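Local structure of phospholipase C-beta (PLC-beta) (Sepia officinalis, 3QR0) at residues 43-46 and 51-54; 62-67 and 163-168. The protein is a calcium-binding, multidomain phospholipase C of the beta class, joining PH, EF-hand-like, TIM-barrel-type X and Y, and C2 domains in one chain. All blocks are in the same frame, centred on the assembly; numbering follows the deposited sequence.

Both contacts involve the antiparallel sheet of the PH domain, and their centres lie about 7 Å apart. Contact 1 comes first along the chain: it is the hairpin of strands 39-45 and 51-54, and is complete before the first residue of contact 2. Strand 63-66 then follows and pairs with strand 51-54 at the edge of the same sheet, so 51-54 is the element that ties the two together. Contact 2 bridges a gap of 95 residues to bring Thr-62 and Leu-64, beside and on that edge strand, against helix 151-165, most of which falls in the EF-hand-like family region. One is therefore internal to the PH domain, whereas the other joins it to another part of the chain.

Contact 1. Residues 43-46 and 51-54; sequences LRVD and FLYW
Strands 39-45 and 51-54 meet here as an antiparallel beta hairpin of the PH-domain sheet, with Arg-44 and Tyr-53 as its hydrogen-bonded pair. Arg-44 N donates to Tyr-53 O and Tyr-53 N to Arg-44 O, both at 2.9 Å. The two side chains leave the same face. With chi1 at 68°, the Tyr-53 ring folds back over its partner: Arg-44 CB sits above one ring face, 3.9 Å from the centroid, a CH-pi contact. Further out, Tyr-53 OH lies over the centre of the guanidinium, whose plane is turned 46° from the ring, while Arg-44 NE bonds to Ile-23 O. A water joins Tyr-53 OH to Val-45 O, donating to the carbonyl and accepting from the phenol.

On the other face, Val-45 CG2 packs on Leu-52 CD2 at 3.7 Å. At the turn, Asp-46 OD2 takes Phe-51 N at 2.6 Å and also Tyr-50 N, and OD1 takes Lys-48 N, so the carboxylate accepts three backbone N-H groups and ties the connecting turn together.

Helix 127-141 covers the Val-45 and Leu-52 face through Trp-133, helix 151-165 touches Tyr-53 through Val-165, and strand 63-66 continues the sheet beyond 51-54.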
loop_
_atom_site.group_PDB
_atom_site.type_symbol
_atom_site.label_atom_id
_atom_site.label_comp_id
_atom_site.label_asym_id
_atom_site.label_seq_id
_atom_site.Cartn_x
_atom_site.Cartn_y
_atom_site.Cartn_z
ATOM N N LEU A 43 21.230 -9.060 -18.819
ATOM C CA LEU A 43 20.065 -8.510 -18.134
ATOM C C LEU A 43 19.875 -7.065 -18.580
ATOM O O LEU A 43 20.841 -6.313 -18.670
ATOM C CB LEU A 43 20.261 -8.579 -16.614
ATOM C CG LEU A 43 19.063 -8.235 -15.723
ATOM C CD1 LEU A 43 17.902 -9.198 -15.983
ATOM C CD2 LEU A 43 19.470 -8.265 -14.251
ATOM N N ARG A 44 18.638 -6.685 -18.881
ATOM C CA ARG A 44 18.344 -5.330 -19.343
ATOM C C ARG A 44 17.098 -4.773 -18.666
ATOM O O ARG A 44 16.252 -5.531 -18.184
ATOM C CB ARG A 44 18.160 -5.313 -20.862
ATOM C CG ARG A 44 19.318 -5.925 -21.643
ATOM C CD ARG A 44 19.027 -5.947 -23.126
ATOM N NE ARG A 44 19.044 -4.602 -23.694
ATOM C CZ ARG A 44 18.667 -4.300 -24.932
ATOM N NH1 ARG A 44 18.228 -5.252 -25.751
ATOM N NH2 ARG A 44 18.731 -3.041 -25.356
ATOM N N VAL A 45 17.014 -3.444 -18.622
ATOM C CA VAL A 45 15.823 -2.728 -18.163
ATOM C C VAL A 45 15.249 -1.971 -19.356
ATOM O O VAL A 45 15.999 -1.399 -20.158
ATOM C CB VAL A 45 16.169 -1.716 -17.044
ATOM C CG1 VAL A 45 14.902 -1.055 -16.490
ATOM C CG2 VAL A 45 16.959 -2.404 -15.922
ATOM N N ASP A 46 13.931 -1.953 -19.498
ATOM C CA ASP A 46 13.348 -1.124 -20.554
ATOM C C ASP A 46 13.551 0.362 -20.201
ATOM O O ASP A 46 13.771 0.706 -19.033
ATOM C CB ASP A 46 11.876 -1.446 -20.779
ATOM C CG ASP A 46 11.006 -0.980 -19.643
ATOM O OD1 ASP A 46 10.363 0.082 -19.786
ATOM O OD2 ASP A 46 10.990 -1.668 -18.600
ATOM N N PHE A 51 10.332 -3.183 -16.534
ATOM C CA PHE A 51 10.677 -4.598 -16.633
ATOM C C PHE A 51 12.173 -4.816 -16.551
ATOM O O PHE A 51 12.947 -4.014 -17.073
ATOM C CB PHE A 51 10.214 -5.169 -17.978
ATOM C CG PHE A 51 8.736 -5.080 -18.206
ATOM C CD1 PHE A 51 7.878 -6.002 -17.630
ATOM C CD2 PHE A 51 8.204 -4.087 -19.019
ATOM C CE1 PHE A 51 6.501 -5.926 -17.841
ATOM C CE2 PHE A 51 6.830 -4.000 -19.234
ATOM C CZ PHE A 51 5.980 -4.922 -18.648
ATOM N N LEU A 52 12.561 -5.899 -15.883
ATOM C CA LEU A 52 13.850 -6.537 -16.102
ATOM C C LEU A 52 13.600 -7.634 -17.121
ATOM O O LEU A 52 12.603 -8.350 -17.019
ATOM C CB LEU A 52 14.372 -7.184 -14.819
ATOM C CG LEU A 52 14.845 -6.264 -13.699
ATOM C CD1 LEU A 52 15.203 -7.085 -12.468
ATOM C CD2 LEU A 52 16.031 -5.471 -14.174
ATOM N N TYR A 53 14.482 -7.775 -18.104
ATOM C CA TYR A 53 14.312 -8.840 -19.090
ATOM C C TYR A 53 15.642 -9.395 -19.570
ATOM O O TYR A 53 16.680 -8.730 -19.484
ATOM C CB TYR A 53 13.436 -8.377 -20.265
ATOM C CG TYR A 53 14.037 -7.322 -21.175
ATOM C CD1 TYR A 53 14.614 -7.672 -22.390
ATOM C CD2 TYR A 53 14.002 -5.972 -20.830
ATOM C CE1 TYR A 53 15.152 -6.704 -23.241
ATOM C CE2 TYR A 53 14.539 -4.995 -21.671
ATOM C CZ TYR A 53 15.110 -5.371 -22.876
ATOM O OH TYR A 53 15.648 -4.416 -23.712
ATOM N N TRP A 54 15.594 -10.635 -20.048
ATOM C CA TRP A 54 16.778 -11.344 -20.520
ATOM C C TRP A 54 16.362 -12.538 -21.375
ATOM O O TRP A 54 15.246 -13.056 -21.248
ATOM C CB TRP A 54 17.642 -11.808 -19.340
ATOM C CG TRP A 54 16.987 -12.848 -18.469
ATOM C CD1 TRP A 54 17.156 -14.205 -18.542
ATOM C CD2 TRP A 54 16.064 -12.619 -17.396
ATOM N NE1 TRP A 54 16.397 -14.830 -17.582
ATOM C CE2 TRP A 54 15.718 -13.882 -16.865
ATOM C CE3 TRP A 54 15.499 -11.469 -16.827
ATOM C CZ2 TRP A 54 14.825 -14.029 -15.796
ATOM C CZ3 TRP A 54 14.614 -11.620 -15.764
ATOM C CH2 TRP A 54 14.289 -12.894 -15.262
HETATM O O HOH W 1 16.504 -2.055 -22.684
#

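Contact 2. Residues 62-67 and 163-168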
loop_
_atom_site.group_PDB
_atom_site.type_symbol
_atom_site.label_atom_id
_atom_site.label_comp_id
_atom_site.label_asym_id
_atom_site.label_seq_id
_atom_site.Cartn_x
_atom_site.Cartn_y
_atom_site.Cartn_z
ATOM N N THR A 62 11.127 -14.488 -24.351
ATOM C CA THR A 62 12.027 -13.673 -23.557
ATOM C C THR A 62 11.554 -13.731 -22.114
ATOM O O THR A 62 10.353 -13.643 -21.846
ATOM C CB THR A 62 12.026 -12.220 -24.040
ATOM O OG1 THR A 62 12.535 -12.170 -25.380
ATOM C CG2 THR A 62 12.871 -11.337 -23.122
ATOM N N GLN A 63 12.502 -13.908 -21.198
ATOM C CA GLN A 63 12.208 -13.998 -19.778
ATOM C C GLN A 63 12.123 -12.588 -19.225
ATOM O O GLN A 63 12.801 -11.687 -19.715
ATOM C CB GLN A 63 13.297 -14.783 -19.055
ATOM C CG GLN A 63 13.511 -16.181 -19.606
ATOM C CD GLN A 63 12.262 -17.026 -19.523
ATOM O OE1 GLN A 63 11.596 -17.277 -20.528
ATOM N NE2 GLN A 63 11.922 -17.446 -18.320
ATOM N N LEU A 64 11.280 -12.389 -18.219
ATOM C CA LEU A 64 11.144 -11.066 -17.623
ATOM C C LEU A 64 10.681 -11.108 -16.179
ATOM O O LEU A 64 10.151 -12.117 -15.708
ATOM C CB LEU A 64 10.193 -10.185 -18.451
ATOM C CG LEU A 64 8.688 -10.482 -18.398
ATOM C CD1 LEU A 64 7.913 -9.371 -19.079
ATOM C CD2 LEU A 64 8.367 -11.821 -19.039
ATOM N N LEU A 65 10.923 -9.997 -15.491
ATOM C CA LEU A 65 10.323 -9.708 -14.201
ATOM C C LEU A 65 9.619 -8.357 -14.294
ATOM O O LEU A 65 10.233 -7.346 -14.658
ATOM C CB LEU A 65 11.377 -9.662 -13.098
ATOM C CG LEU A 65 11.989 -10.989 -12.650
ATOM C CD1 LEU A 65 13.061 -10.729 -11.595
ATOM C CD2 LEU A 65 10.924 -11.951 -12.117
ATOM N N ASP A 66 8.326 -8.357 -13.992
ATOM C CA ASP A 66 7.533 -7.137 -13.926
ATOM C C ASP A 66 7.887 -6.461 -12.610
ATOM O O ASP A 66 7.610 -7.003 -11.536
ATOM C CB ASP A 66 6.043 -7.492 -13.981
ATOM C CG ASP A 66 5.135 -6.275 -14.070
ATOM O OD1 ASP A 66 5.514 -5.189 -13.600
ATOM O OD2 ASP A 66 4.015 -6.419 -14.606
ATOM N N LEU A 67 8.498 -5.280 -12.696
ATOM C CA LEU A 67 8.983 -4.584 -11.505
ATOM C C LEU A 67 7.851 -4.150 -10.563
ATOM O O LEU A 67 8.109 -3.811 -9.407
ATOM C CB LEU A 67 9.844 -3.382 -11.892
ATOM C CG LEU A 67 11.162 -3.704 -12.603
ATOM C CD1 LEU A 67 11.957 -2.436 -12.845
ATOM C CD2 LEU A 67 11.997 -4.707 -11.809
ATOM N N THR A 163 7.778 -3.651 -27.513
ATOM C CA THR A 163 8.865 -3.116 -28.337
ATOM C C THR A 163 10.270 -3.325 -27.747
ATOM O O THR A 163 11.258 -2.961 -28.378
ATOM C CB THR A 163 8.661 -1.616 -28.627
ATOM O OG1 THR A 163 8.670 -0.866 -27.402
ATOM C CG2 THR A 163 7.347 -1.397 -29.362
ATOM N N THR A 164 10.365 -3.902 -26.550
ATOM C CA THR A 164 11.672 -4.216 -25.961
ATOM C C THR A 164 11.778 -5.695 -25.604
ATOM O O THR A 164 12.628 -6.399 -26.141
ATOM C CB THR A 164 11.981 -3.337 -24.724
ATOM O OG1 THR A 164 11.117 -3.696 -23.638
ATOM C CG2 THR A 164 11.801 -1.864 -25.059
ATOM N N VAL A 165 10.908 -6.167 -24.715
ATOM C CA VAL A 165 10.958 -7.561 -24.260
ATOM C C VAL A 165 10.589 -8.542 -25.370
ATOM O O VAL A 165 11.303 -9.521 -25.604
ATOM C CB VAL A 165 10.011 -7.812 -23.067
ATOM C CG1 VAL A 165 10.102 -9.269 -22.613
ATOM C CG2 VAL A 165 10.332 -6.868 -21.920
ATOM N N GLU A 166 9.476 -8.273 -26.049
ATOM C CA GLU A 166 8.913 -9.204 -27.034
ATOM C C GLU A 166 9.414 -8.988 -28.457
ATOM O O GLU A 166 9.106 -9.785 -29.343
ATOM C CB GLU A 166 7.386 -9.104 -27.043
ATOM C CG GLU A 166 6.733 -9.290 -25.682
ATOM C CD GLU A 166 7.022 -10.646 -25.067
ATOM O OE1 GLU A 166 7.197 -11.622 -25.827
ATOM O OE2 GLU A 166 7.064 -10.732 -23.822
ATOM N N MET A 167 10.174 -7.921 -28.683
ATOM C CA MET A 167 10.599 -7.574 -30.036
ATOM C C MET A 167 11.642 -8.563 -30.552
ATOM O O MET A 167 12.565 -8.944 -29.827
ATOM C CB MET A 167 11.142 -6.144 -30.090
ATOM C CG MET A 167 11.348 -5.634 -31.507
ATOM S SD MET A 167 11.374 -3.840 -31.618
ATOM C CE MET A 167 12.975 -3.470 -30.894
ATOM N N GLU A 168 11.474 -8.970 -31.810
ATOM C CA GLU A 168 12.328 -9.969 -32.453
ATOM C C GLU A 168 12.805 -9.440 -33.802
ATOM O O GLU A 168 12.046 -9.437 -34.772
ATOM C CB GLU A 168 11.545 -11.276 -32.649
ATOM C CG GLU A 168 12.301 -12.390 -33.387
ATOM C CD GLU A 168 11.472 -13.659 -33.558
ATOM O OE1 GLU A 168 10.242 -13.618 -33.305
ATOM O OE2 GLU A 168 12.050 -14.698 -33.953
HETATM O O HOH W 2 7.951 -13.061 -22.824
HETATM O O HOH W 3 9.531 -13.217 -26.345
#
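Thr-62 and Val-165 touch where the PH-domain sheet meets helix 151-165, most of which falls in the EF-hand-like family region. Thr-62 adjoins edge strand 63-66, and Val-165 lies near the C-terminal end of the helix, where it is weakly bonded and widens into a pi-type turn. The contact is small, burying 181 Å² in all.

The Thr-62 side chain carries most of it. Its CB points toward the helix and already stands 3.2 Å from Val-165 O, and from there the two branches part. OG1, on the branch anti to the carbonyl carbon (chi1 -64°), donates to Val-165 O at 2.9 Å, approaching nearly head-on to the carbonyl with a C=O...donor angle of 161°. The Val-165 carbonyl thus gains a side-chain donor from beside the sheet. The methyl branch, CG2, also lies close to Val-165 O, but its carbon partner is Val-165 CG1, at 3.5 Å, a tight pair. The same CG1 methyl is approached from the strand by Leu-64 CD1 at 4.2 Å, the two side chains crossing at about a right angle, so Val-165 is met by two residues of the strand region.

Glu-166 reaches the Thr-62 backbone through water, with no direct contact. Outside the two segments, Lys-179 forms a salt bridge with its OE1 and Arg-161 one with its OE2; together they probably keep the carboxylate charged and fix its position. One water donates to both Thr-62 O and Glu-166 OE2, while a second accepts from Thr-62 N and donates to Glu-166 OE1. Each carboxylate oxygen thus receives one water bond, and the first water lies 2.7 Å from Glu-166 OE2.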